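PDB 3I8B: xylulose kinase, which probably phosphorylates D-xylulose to D-xylulose 5-phosphate at the expense of ATP, as a member of the FGGY family of carbohydrate kinases. Local coordinates for residues A[300-305]-A[323-328]; A[307-312]-A[419-424]; A[132-137]-A[201-206]; A[426-431]-A[448-453]. All blocks are in the same frame, centred on the assembly; numbering follows the deposited sequence.

Contact 1: residues A[300-305]-A[323-328]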
loop_
_atom_site.group_PDB
_atom_site.type_symbol
_atom_site.label_atom_id
_atom_site.label_comp_id
_atom_site.label_asym_id
_atom_site.label_seq_id
_atom_site.Cartn_x
_atom_site.Cartn_y
_atom_site.Cartn_z
ATOM N N ALA A 300 -3.131 6.478 -5.385
ATOM C CA ALA A 300 -1.937 6.846 -4.644
ATOM C C ALA A 300 -1.211 7.966 -5.376
ATOM O O ALA A 300 -0.866 7.835 -6.554
ATOM C CB ALA A 300 -1.027 5.639 -4.479
ATOM N N ALA A 301 -1.004 9.079 -4.683
ATOM C CA ALA A 301 -0.310 10.213 -5.276
ATOM C C ALA A 301 0.984 10.447 -4.519
ATOM O O ALA A 301 1.085 10.145 -3.325
ATOM C CB ALA A 301 -1.189 11.471 -5.229
ATOM N N ILE A 302 1.973 10.987 -5.217
ATOM C CA ILE A 302 3.199 11.397 -4.563
ATOM C C ILE A 302 3.113 12.867 -4.196
ATOM O O ILE A 302 2.880 13.722 -5.055
ATOM C CB ILE A 302 4.403 11.126 -5.443
ATOM C CG1 ILE A 302 4.426 9.637 -5.778
ATOM C CG2 ILE A 302 5.702 11.549 -4.740
ATOM C CD1 ILE A 302 4.980 9.368 -7.099
ATOM N N SER A 303 3.318 13.134 -2.908
ATOM C CA SER A 303 3.152 14.454 -2.316
ATOM C C SER A 303 4.488 14.963 -1.771
ATOM O O SER A 303 5.200 14.248 -1.060
ATOM C CB SER A 303 2.114 14.375 -1.186
ATOM O OG SER A 303 2.033 15.586 -0.457
ATOM N N GLU A 304 4.825 16.206 -2.104
ATOM C CA GLU A 304 6.046 16.826 -1.604
ATOM C C GLU A 304 6.055 16.880 -0.067
ATOM O O GLU A 304 7.066 16.571 0.575
ATOM C CB GLU A 304 6.200 18.235 -2.203
ATOM C CG GLU A 304 7.424 18.982 -1.735
ATOM C CD GLU A 304 8.706 18.421 -2.326
ATOM O OE1 GLU A 304 8.630 17.679 -3.326
ATOM O OE2 GLU A 304 9.790 18.718 -1.790
ATOM N N ASN A 305 4.915 17.258 0.512
ATOM C CA ASN A 305 4.801 17.481 1.953
ATOM C C ASN A 305 3.898 16.440 2.610
ATOM O O ASN A 305 3.127 15.777 1.916
ATOM C CB ASN A 305 4.267 18.890 2.217
ATOM C CG ASN A 305 5.190 19.974 1.670
ATOM O OD1 ASN A 305 4.769 20.834 0.897
ATOM N ND2 ASN A 305 6.454 19.923 2.057
ATOM N N HIS A 323 9.695 11.291 0.095
ATOM C CA HIS A 323 8.503 12.128 0.113
ATOM C C HIS A 323 7.271 11.419 0.670
ATOM O O HIS A 323 7.384 10.553 1.537
ATOM C CB HIS A 323 8.249 12.700 -1.286
ATOM C CG HIS A 323 9.374 13.553 -1.775
ATOM N ND1 HIS A 323 10.335 13.091 -2.654
ATOM C CD2 HIS A 323 9.719 14.830 -1.480
ATOM C CE1 HIS A 323 11.206 14.051 -2.895
ATOM N NE2 HIS A 323 10.857 15.117 -2.192
ATOM N N TYR A 324 6.095 11.774 0.160
ATOM C CA TYR A 324 4.858 11.298 0.766
ATOM C C TYR A 324 3.894 10.641 -0.209
ATOM O O TYR A 324 3.850 10.995 -1.390
ATOM C CB TYR A 324 4.211 12.423 1.581
ATOM C CG TYR A 324 5.123 12.819 2.713
ATOM C CD1 TYR A 324 5.072 12.152 3.938
ATOM C CD2 TYR A 324 6.072 13.817 2.551
ATOM C CE1 TYR A 324 5.934 12.478 4.969
ATOM C CE2 TYR A 324 6.945 14.153 3.588
ATOM C CZ TYR A 324 6.870 13.471 4.790
ATOM O OH TYR A 324 7.717 13.792 5.828
ATOM N N LEU A 325 3.150 9.667 0.315
ATOM C CA LEU A 325 2.218 8.846 -0.448
ATOM C C LEU A 325 0.801 8.840 0.165
ATOM O O LEU A 325 0.384 7.866 0.806
ATOM C CB LEU A 325 2.749 7.409 -0.541
ATOM C CG LEU A 325 2.059 6.486 -1.552
ATOM C CD1 LEU A 325 2.587 6.785 -2.936
ATOM C CD2 LEU A 325 2.293 5.027 -1.199
ATOM N N PRO A 326 0.066 9.946 -0.006
ATOM C CA PRO A 326 -1.361 9.910 0.345
ATOM C C PRO A 326 -2.029 8.794 -0.435
ATOM O O PRO A 326 -1.924 8.756 -1.658
ATOM C CB PRO A 326 -1.879 11.274 -0.144
ATOM C CG PRO A 326 -0.801 11.770 -1.114
ATOM C CD PRO A 326 0.469 11.286 -0.463
ATOM N N LEU A 327 -2.710 7.893 0.264
ATOM C CA LEU A 327 -3.239 6.696 -0.366
ATOM C C LEU A 327 -4.723 6.525 -0.059
ATOM O O LEU A 327 -5.115 6.449 1.104
ATOM C CB LEU A 327 -2.474 5.474 0.122
ATOM C CG LEU A 327 -2.820 4.205 -0.650
ATOM C CD1 LEU A 327 -1.652 3.808 -1.527
ATOM C CD2 LEU A 327 -3.156 3.090 0.331
ATOM N N ALA A 328 -5.532 6.462 -1.111
ATOM C CA ALA A 328 -6.978 6.417 -0.982
ATOM C C ALA A 328 -7.539 5.102 -1.491
ATOM O O ALA A 328 -7.585 4.866 -2.701
ATOM C CB ALA A 328 -7.600 7.572 -1.740
#
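With CG set opposite its backbone N (chi1 179°) and the chain folded at the next bond (chi2 72°), Glu304 brings its carboxylate back to the imidazole of His323. OE1 of Glu304 lies 3.6 Å from NE2 of His323, and the carboxylate and ring planes are inclined by 48°; at this spacing the groups are neighbours, not a hydrogen-bonded pair, and ND1 of the ring is held by Thr321 OG1. The next ring, Tyr324, turns its edge to the opposite backbone, with CD2 3.5 Å from Glu304 O, while Arg196 makes a cation-pi contact with it. Behind these side chains runs an antiparallel pairing in the mixed sheet of the C-terminal FGGY domain. Ser303 and Tyr324 form a hydrogen-bonded pair: Ser303 N gives to Tyr324 O at 2.7 Å, and Tyr324 N returns a bond to Ser303 O at 2.9 Å. Further along, Ala301 N reaches Pro326 O at 3.2 Å. Pro326 has no N-H to offer in exchange, and Ala301 O instead meets Pro326 CD at 3.1 Å and Leu325 CA at 3.4 Å, the latter a CA-H...O contact. Beyond this point Ala300 CB rests on Leu327 CD1, 3.5 Å away, on the face covered by helix 274-281. Chemically, the proline replaces one strand-to-strand bond by weaker C-H contacts, and the carboxylate of exposed Glu304 would probably favour a protonated His323.

Contact 2: residues A[307-312]-A[419-424]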
loop_
_atom_site.group_PDB
_atom_site.type_symbol
_atom_site.label_atom_id
_atom_site.label_comp_id
_atom_site.label_asym_id
_atom_site.label_seq_id
_atom_site.Cartn_x
_atom_site.Cartn_y
_atom_site.Cartn_z
ATOM N N THR A 307 0.761 14.712 4.394
ATOM C CA THR A 307 -0.661 14.908 4.105
ATOM C C THR A 307 -1.514 14.373 5.253
ATOM O O THR A 307 -1.235 13.300 5.801
ATOM C CB THR A 307 -1.081 14.207 2.788
ATOM O OG1 THR A 307 -0.743 12.819 2.859
ATOM C CG2 THR A 307 -0.371 14.834 1.586
ATOM N N TYR A 308 -2.556 15.124 5.610
ATOM C CA TYR A 308 -3.350 14.826 6.801
ATOM C C TYR A 308 -4.859 14.889 6.535
ATOM O O TYR A 308 -5.462 15.948 6.631
ATOM C CB TYR A 308 -2.980 15.800 7.927
ATOM C CG TYR A 308 -1.556 15.676 8.415
ATOM C CD1 TYR A 308 -1.194 14.665 9.291
ATOM C CD2 TYR A 308 -0.573 16.579 8.011
ATOM C CE1 TYR A 308 0.103 14.534 9.736
ATOM C CE2 TYR A 308 0.736 16.462 8.460
ATOM C CZ TYR A 308 1.064 15.438 9.326
ATOM O OH TYR A 308 2.348 15.304 9.788
ATOM N N ASP A 309 -5.462 13.759 6.192
ATOM C CA ASP A 309 -6.914 13.690 6.072
ATOM C C ASP A 309 -7.547 13.442 7.452
ATOM O O ASP A 309 -7.681 12.300 7.875
ATOM C CB ASP A 309 -7.321 12.595 5.083
ATOM C CG ASP A 309 -8.828 12.370 5.047
ATOM O OD1 ASP A 309 -9.572 13.205 5.615
ATOM O OD2 ASP A 309 -9.261 11.356 4.456
ATOM N N LEU A 310 -7.920 14.519 8.146
ATOM C CA LEU A 310 -8.439 14.441 9.517
ATOM C C LEU A 310 -9.661 13.542 9.619
ATOM O O LEU A 310 -10.068 13.114 10.704
ATOM C CB LEU A 310 -8.769 15.842 10.049
ATOM C CG LEU A 310 -7.592 16.818 10.024
ATOM C CD1 LEU A 310 -7.959 18.149 10.683
ATOM C CD2 LEU A 310 -6.361 16.191 10.683
ATOM N N THR A 311 -10.229 13.261 8.460
ATOM C CA THR A 311 -11.372 12.381 8.295
ATOM C C THR A 311 -11.012 10.900 8.475
ATOM O O THR A 311 -11.853 10.088 8.865
ATOM C CB THR A 311 -11.930 12.606 6.883
ATOM O OG1 THR A 311 -13.137 13.370 6.955
ATOM C CG2 THR A 311 -12.146 11.310 6.162
ATOM N N GLY A 312 -9.765 10.549 8.169
ATOM C CA GLY A 312 -9.298 9.184 8.318
ATOM C C GLY A 312 -9.654 8.282 7.149
ATOM O O GLY A 312 -9.674 7.055 7.289
ATOM N N ARG A 419 -6.038 16.222 -3.391
ATOM C CA ARG A 419 -5.746 17.627 -3.659
ATOM C C ARG A 419 -6.069 18.526 -2.471
ATOM O O ARG A 419 -5.317 19.453 -2.163
ATOM C CB ARG A 419 -6.503 18.115 -4.900
ATOM C CG ARG A 419 -6.061 17.487 -6.192
ATOM C CD ARG A 419 -6.796 18.108 -7.373
ATOM N NE ARG A 419 -6.192 17.743 -8.648
ATOM C CZ ARG A 419 -6.822 17.103 -9.626
ATOM N NH1 ARG A 419 -8.094 16.753 -9.492
ATOM N NH2 ARG A 419 -6.178 16.820 -10.747
ATOM N N SER A 420 -7.180 18.238 -1.792
ATOM C CA SER A 420 -7.623 19.046 -0.662
ATOM C C SER A 420 -6.663 18.941 0.525
ATOM O O SER A 420 -6.651 19.812 1.397
ATOM C CB SER A 420 -9.042 18.654 -0.232
ATOM O OG SER A 420 -9.012 17.570 0.683
ATOM N N LEU A 421 -5.856 17.885 0.546
ATOM C CA LEU A 421 -4.826 17.722 1.577
ATOM C C LEU A 421 -3.551 18.509 1.239
ATOM O O LEU A 421 -2.541 18.405 1.936
ATOM C CB LEU A 421 -4.483 16.239 1.772
ATOM C CG LEU A 421 -5.658 15.293 2.030
ATOM C CD1 LEU A 421 -5.174 13.855 2.175
ATOM C CD2 LEU A 421 -6.470 15.721 3.256
ATOM N N GLY A 422 -3.601 19.300 0.172
ATOM C CA GLY A 422 -2.457 20.094 -0.233
ATOM C C GLY A 422 -1.523 19.456 -1.250
ATOM O O GLY A 422 -0.521 20.058 -1.613
ATOM N N ALA A 423 -1.843 18.247 -1.711
ATOM C CA ALA A 423 -1.019 17.558 -2.713
ATOM C C ALA A 423 -1.509 17.777 -4.152
ATOM O O ALA A 423 -2.532 17.227 -4.549
ATOM C CB ALA A 423 -0.963 16.063 -2.411
ATOM N N SER A 424 -0.778 18.571 -4.930
ATOM C CA SER A 424 -1.108 18.760 -6.342
ATOM C C SER A 424 -1.112 17.428 -7.078
ATOM O O SER A 424 -0.289 16.555 -6.805
ATOM C CB SER A 424 -0.092 19.683 -7.032
ATOM O OG SER A 424 -0.167 21.012 -6.546
HETATM O O HOH W 1 -2.511 17.847 4.637
#
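Leu421 meets Thr307, Tyr308 and Asp309 where the chain has left helix 396-420, a contact between the loop after that helix and the 307-312 loop in the C-terminal domain of this actin-like ATPase fold. The turn out of the helix is fixed early in the segment, for Arg419 O accepts a bond from Gly422 N. Leu421 then carries most of the contact. Its CG stands opposite the carbonyl carbon (chi1 -52°), which carries it toward the loop, where both methyls touch: CD2 lies 3.5 Å from Asp309 CA and equally near Tyr308 O, and CD1 comes 3.8 Å from Asp309 CB. Nearer the backbone, Leu421 CB faces Thr307 CB at 4.1 Å. The carboxylate of Asp309 is engaged elsewhere, OD2 accepting from the backbone N of Ala313 and Val314, and a type I turn from Asp309 to Gly312 follows. The polar link across the contact runs through one water, which accepts from Tyr308 N and donates to Leu421 O at 2.8 Å. At Gly422 the backbone turns with phi 93°, where a side chain would press on Leu421 O. Ala423 then swings its methyl back toward the loop, its CB stopping 4.2 Å from Thr307 CG2.

Contact 3: residues A[132-137]-A[201-206]; sequences KAVGSS and GTIYYD
Val134 and Ile203 make the dense half of this contact, and the water-bridged backbone and Asp206 the looser one. CG2 of Val134 occupies the position between its own backbone N and carbonyl carbon (chi1 -63° for CG1), and from there it presses on Ile203 CB at 3.7 Å. The root of the same side chain bears on strand 205-206, Val134 CB standing 3.5 Å from Tyr205 O. Ile203 CG2 continues the apolar layer to Ser136, coming 4.1 Å from Ser136 O, a carbonyl that, like Ile203 O, is buried here with no polar partner in the model. Shortening Val134 to an alanine here would probably open a gap beside Ile203 and leave that side chain freer to shift. Elsewhere water mediates the contact. One molecule donates to both Val134 O and Tyr205 O; another joins Lys132 O to Asp206 OD1, lying 2.7 Å from the latter. Asp206 OD1 is also 3.2 Å from Ala133 O, a pair of acceptors that does not bond, and the water gives OD1 a donor; Asp206 OD2 is held by Ser209 OG. Around the contact, Ile203 is packed against Trp130 of helix 122-134 and Leu144 of helix 143-153, strand 205-206 pairs with strand 211-212, and Ser136 OG bonds to Gly316 N on strand 315-318 of the C-terminal domain.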
loop_
_atom_site.group_PDB
_atom_site.type_symbol
_atom_site.label_atom_id
_atom_site.label_comp_id
_atom_site.label_asym_id
_atom_site.label_seq_id
_atom_site.Cartn_x
_atom_site.Cartn_y
_atom_site.Cartn_z
ATOM N N LYS A 132 -2.999 13.096 12.946
ATOM C CA LYS A 132 -1.950 14.037 13.340
ATOM C C LYS A 132 -0.722 13.348 13.962
ATOM O O LYS A 132 0.405 13.786 13.751
ATOM C CB LYS A 132 -2.500 15.136 14.267
ATOM C CG LYS A 132 -3.501 16.079 13.589
ATOM C CD LYS A 132 -4.041 17.161 14.548
ATOM C CE LYS A 132 -4.598 16.527 15.829
ATOM N NZ LYS A 132 -5.699 17.283 16.570
ATOM N N ALA A 133 -0.943 12.267 14.709
ATOM C CA ALA A 133 0.145 11.543 15.370
ATOM C C ALA A 133 1.063 10.784 14.394
ATOM O O ALA A 133 2.292 10.870 14.490
ATOM C CB ALA A 133 -0.425 10.575 16.426
ATOM N N VAL A 134 0.468 10.037 13.463
ATOM C CA VAL A 134 1.246 9.143 12.596
ATOM C C VAL A 134 0.802 9.123 11.131
ATOM O O VAL A 134 1.334 8.347 10.334
ATOM C CB VAL A 134 1.219 7.678 13.102
ATOM C CG1 VAL A 134 1.869 7.552 14.466
ATOM C CG2 VAL A 134 -0.202 7.144 13.107
ATOM N N GLY A 135 -0.186 9.944 10.780
ATOM C CA GLY A 135 -0.630 10.062 9.396
ATOM C C GLY A 135 -1.915 9.343 8.999
ATOM O O GLY A 135 -2.534 9.706 7.984
ATOM N N SER A 136 -2.317 8.317 9.756
ATOM C CA SER A 136 -3.482 7.523 9.374
ATOM C C SER A 136 -4.365 7.133 10.556
ATOM O O SER A 136 -3.890 6.915 11.679
ATOM C CB SER A 136 -3.070 6.236 8.635
ATOM O OG SER A 136 -2.114 6.479 7.615
ATOM N N SER A 137 -5.660 7.028 10.284
ATOM C CA SER A 137 -6.613 6.555 11.276
ATOM C C SER A 137 -6.726 5.021 11.241
ATOM O O SER A 137 -6.927 4.434 10.167
ATOM C CB SER A 137 -7.971 7.213 11.039
ATOM O OG SER A 137 -8.915 6.746 11.980
ATOM N N GLY A 201 3.341 2.518 7.574
ATOM C CA GLY A 201 2.140 1.706 7.575
ATOM C C GLY A 201 1.885 0.958 8.871
ATOM O O GLY A 201 0.963 0.157 8.931
ATOM N N THR A 202 2.685 1.225 9.907
ATOM C CA THR A 202 2.536 0.548 11.200
ATOM C C THR A 202 1.530 1.224 12.151
ATOM O O THR A 202 0.959 0.567 13.031
ATOM C CB THR A 202 3.888 0.458 11.937
ATOM O OG1 THR A 202 4.391 1.779 12.184
ATOM C CG2 THR A 202 4.902 -0.325 11.104
ATOM N N ILE A 203 1.315 2.523 11.933
ATOM C CA ILE A 203 0.720 3.473 12.898
ATOM C C ILE A 203 1.364 3.503 14.299
ATOM O O ILE A 203 0.716 3.873 15.290
ATOM C CB ILE A 203 -0.845 3.458 12.943
ATOM C CG1 ILE A 203 -1.389 2.216 13.651
ATOM C CG2 ILE A 203 -1.414 3.647 11.545
ATOM C CD1 ILE A 203 -2.890 2.326 14.000
ATOM N N TYR A 204 2.642 3.113 14.362
ATOM C CA TYR A 204 3.517 3.453 15.488
ATOM C C TYR A 204 4.810 4.115 15.021
ATOM O O TYR A 204 5.824 4.117 15.733
ATOM C CB TYR A 204 3.815 2.269 16.418
ATOM C CG TYR A 204 4.257 0.976 15.769
ATOM C CD1 TYR A 204 5.537 0.841 15.243
ATOM C CD2 TYR A 204 3.414 -0.138 15.746
ATOM C CE1 TYR A 204 5.965 -0.347 14.670
ATOM C CE2 TYR A 204 3.836 -1.347 15.177
ATOM C CZ TYR A 204 5.124 -1.436 14.639
ATOM O OH TYR A 204 5.566 -2.615 14.064
ATOM N N TYR A 205 4.754 4.691 13.828
ATOM C CA TYR A 205 5.882 5.461 13.292
ATOM C C TYR A 205 5.398 6.755 12.654
ATOM O O TYR A 205 4.397 6.770 11.938
ATOM C CB TYR A 205 6.664 4.633 12.272
ATOM C CG TYR A 205 7.754 5.398 11.547
ATOM C CD1 TYR A 205 8.987 5.631 12.146
ATOM C CD2 TYR A 205 7.545 5.895 10.267
ATOM C CE1 TYR A 205 9.996 6.347 11.475
ATOM C CE2 TYR A 205 8.535 6.600 9.594
ATOM C CZ TYR A 205 9.756 6.824 10.195
ATOM O OH TYR A 205 10.740 7.527 9.505
ATOM N N ASP A 206 6.104 7.843 12.921
ATOM C CA ASP A 206 5.771 9.116 12.295
ATOM C C ASP A 206 6.866 9.595 11.340
ATOM O O ASP A 206 7.945 10.015 11.774
ATOM C CB ASP A 206 5.486 10.190 13.343
ATOM C CG ASP A 206 5.087 11.517 12.712
ATOM O OD1 ASP A 206 4.069 11.558 11.981
ATOM O OD2 ASP A 206 5.799 12.511 12.932
HETATM O O HOH W 2 2.699 13.888 12.132
HETATM O O HOH W 3 3.949 8.208 9.079
#

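Contact 4: residues A[426-431]-A[448-453]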
loop_
_atom_site.group_PDB
_atom_site.type_symbol
_atom_site.label_atom_id
_atom_site.label_comp_id
_atom_site.label_asym_id
_atom_site.label_seq_id
_atom_site.Cartn_x
_atom_site.Cartn_y
_atom_site.Cartn_z
ATOM N N THR A 426 -0.990 16.409 -11.131
ATOM C CA THR A 426 -0.841 16.998 -12.464
ATOM C C THR A 426 -0.721 15.966 -13.592
ATOM O O THR A 426 -0.669 16.317 -14.767
ATOM C CB THR A 426 0.355 17.977 -12.509
ATOM O OG1 THR A 426 1.542 17.323 -12.035
ATOM C CG2 THR A 426 0.072 19.199 -11.643
ATOM N N ARG A 427 -0.686 14.694 -13.225
ATOM C CA ARG A 427 -0.674 13.613 -14.198
ATOM C C ARG A 427 -1.264 12.357 -13.568
ATOM O O ARG A 427 -1.006 12.065 -12.397
ATOM C CB ARG A 427 0.755 13.338 -14.672
ATOM C CG ARG A 427 0.875 12.273 -15.753
ATOM C CD ARG A 427 2.321 12.188 -16.243
ATOM N NE ARG A 427 3.182 11.541 -15.257
ATOM C CZ ARG A 427 3.848 10.410 -15.470
ATOM N NH1 ARG A 427 3.784 9.812 -16.655
ATOM N NH2 ARG A 427 4.601 9.893 -14.505
ATOM N N ILE A 428 -2.041 11.619 -14.353
ATOM C CA ILE A 428 -2.744 10.423 -13.882
ATOM C C ILE A 428 -2.271 9.185 -14.627
ATOM O O ILE A 428 -2.268 9.167 -15.857
ATOM C CB ILE A 428 -4.260 10.527 -14.144
ATOM C CG1 ILE A 428 -4.814 11.856 -13.636
ATOM C CG2 ILE A 428 -5.009 9.335 -13.524
ATOM C CD1 ILE A 428 -6.290 12.054 -13.966
ATOM N N LEU A 429 -1.886 8.150 -13.883
ATOM C CA LEU A 429 -1.579 6.857 -14.472
ATOM C C LEU A 429 -2.693 5.894 -14.091
ATOM O O LEU A 429 -3.149 5.898 -12.953
ATOM C CB LEU A 429 -0.237 6.319 -13.970
ATOM C CG LEU A 429 1.022 7.019 -14.491
ATOM C CD1 LEU A 429 1.063 8.455 -14.034
ATOM C CD2 LEU A 429 2.276 6.273 -14.055
ATOM N N LEU A 430 -3.133 5.082 -15.046
ATOM C CA LEU A 430 -4.202 4.134 -14.804
ATOM C C LEU A 430 -3.684 2.722 -15.015
ATOM O O LEU A 430 -3.256 2.365 -16.120
ATOM C CB LEU A 430 -5.381 4.409 -15.738
ATOM C CG LEU A 430 -6.521 3.392 -15.674
ATOM C CD1 LEU A 430 -7.214 3.436 -14.301
ATOM C CD2 LEU A 430 -7.523 3.632 -16.804
ATOM N N ILE A 431 -3.726 1.927 -13.953
ATOM C CA ILE A 431 -3.226 0.558 -13.985
ATOM C C ILE A 431 -4.252 -0.402 -13.412
ATOM O O ILE A 431 -5.357 -0.001 -13.040
ATOM C CB ILE A 431 -1.939 0.417 -13.158
ATOM C CG1 ILE A 431 -2.180 0.932 -11.734
ATOM C CG2 ILE A 431 -0.788 1.148 -13.837
ATOM C CD1 ILE A 431 -0.944 0.918 -10.839
ATOM N N LEU A 448 -12.390 12.293 -15.204
ATOM C CA LEU A 448 -11.255 12.558 -14.308
ATOM C C LEU A 448 -10.727 13.976 -14.515
ATOM O O LEU A 448 -10.179 14.591 -13.599
ATOM C CB LEU A 448 -10.137 11.535 -14.485
ATOM C CG LEU A 448 -10.495 10.097 -14.119
ATOM C CD1 LEU A 448 -9.275 9.211 -14.236
ATOM C CD2 LEU A 448 -11.067 10.041 -12.712
ATOM N N GLY A 449 -10.903 14.490 -15.723
ATOM C CA GLY A 449 -10.610 15.883 -16.012
ATOM C C GLY A 449 -9.232 16.152 -16.585
ATOM O O GLY A 449 -8.793 17.297 -16.591
HETATM N N MSE A 450 -8.566 15.101 -17.062
HETATM C CA MSE A 450 -7.208 15.182 -17.616
HETATM C C MSE A 450 -6.938 14.004 -18.532
HETATM O O MSE A 450 -7.694 13.044 -18.561
HETATM C CB MSE A 450 -6.152 15.079 -16.514
HETATM C CG MSE A 450 -6.002 16.256 -15.623
HETATM SE SE MSE A 450 -4.511 15.931 -14.378
HETATM C CE MSE A 450 -4.412 17.753 -13.682
ATOM N N ASP A 451 -5.811 14.073 -19.234
ATOM C CA ASP A 451 -5.231 12.924 -19.909
ATOM C C ASP A 451 -5.045 11.784 -18.915
ATOM O O ASP A 451 -4.734 12.010 -17.746
ATOM C CB ASP A 451 -3.863 13.296 -20.484
ATOM C CG ASP A 451 -3.962 14.154 -21.729
ATOM O OD1 ASP A 451 -5.080 14.597 -22.075
ATOM O OD2 ASP A 451 -2.913 14.374 -22.371
ATOM N N VAL A 452 -5.234 10.560 -19.387
ATOM C CA VAL A 452 -5.015 9.386 -18.565
ATOM C C VAL A 452 -4.020 8.485 -19.258
ATOM O O VAL A 452 -4.320 7.889 -20.301
ATOM C CB VAL A 452 -6.320 8.604 -18.307
ATOM C CG1 VAL A 452 -6.056 7.414 -17.380
ATOM C CG2 VAL A 452 -7.356 9.522 -17.704
ATOM N N THR A 453 -2.821 8.414 -18.685
ATOM C CA THR A 453 -1.767 7.562 -19.201
ATOM C C THR A 453 -1.951 6.109 -18.771
ATOM O O THR A 453 -2.242 5.820 -17.603
ATOM C CB THR A 453 -0.379 8.066 -18.739
ATOM O OG1 THR A 453 -0.108 9.337 -19.344
ATOM C CG2 THR A 453 0.702 7.079 -19.116
HETATM O O HOH W 4 2.513 10.273 -19.595
HETATM O O HOH W 5 -2.376 12.844 -16.810
#
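Ile428 projects its CD1 into the hollow between Leu448 and Met450, 3.9 Å from Leu448 CB and 4.0 Å from Met450 CB. CG1 stands opposite the carbonyl carbon (chi1 -50°) and the chain runs on extended, so the bump is the far methyl. Met450, present as selenomethionine, reaches along the flank in turn and lays CE on Thr426 CA at 3.8 Å. Cutting Ile428 back to an alanine here would probably leave the hollow between Leu448 and Met450 unfilled. The second interlock is tighter: CG1 of Val452, turned opposite its backbone N, is driven against Leu430 CB at 3.5 Å, closer than carbons usually come. These side chains lie within a beta-alpha-beta unit, strand 427-431 followed by helix 438-448 and then strand 452-455; the two parallel strands are joined by Thr453 N to Ile428 O at 3.0 Å and Leu430 N to Thr453 O at 2.8 Å. On the N-terminal side of these bonds the backbones are bridged by a water, which accepts from Ile428 N and donates to Asp451 O. The face bearing Leu429 and Thr453 is shaped differently. Leu429 CD1 sits over the centre of the Arg427 guanidinium, 3.7 Å above its plane, while a water at the edge of that group joins NH1 to Thr453 OG1; Arg427 NH2 forms a salt bridge with Asp288.

Contacts 1 and 4 belong to the same mixed sheet of the C-terminal domain, with centres about 16 Å apart and strand 288-293 between them. Contact 2 touches both: Ser303 OG lies 3.6 Å from Ala423 CB, and Arg419 NH2 lies 3.5 Å from Met450 CE. It also meets contact 3, Gly312 CA being 3.6 Å from Ser137 CB, so the 307-312 loop of the C-terminal domain packs on the N-terminal one. Contact 1 borders the predicted active site: between side chains, Leu325 is about 5 Å from Gln74 and Leu327 about 7 Å from Asp274. In contact 3, the side chain of Ile203 is about 7 Å from that of His75, and Tyr205's about 12 Å from the bound magnesium ion.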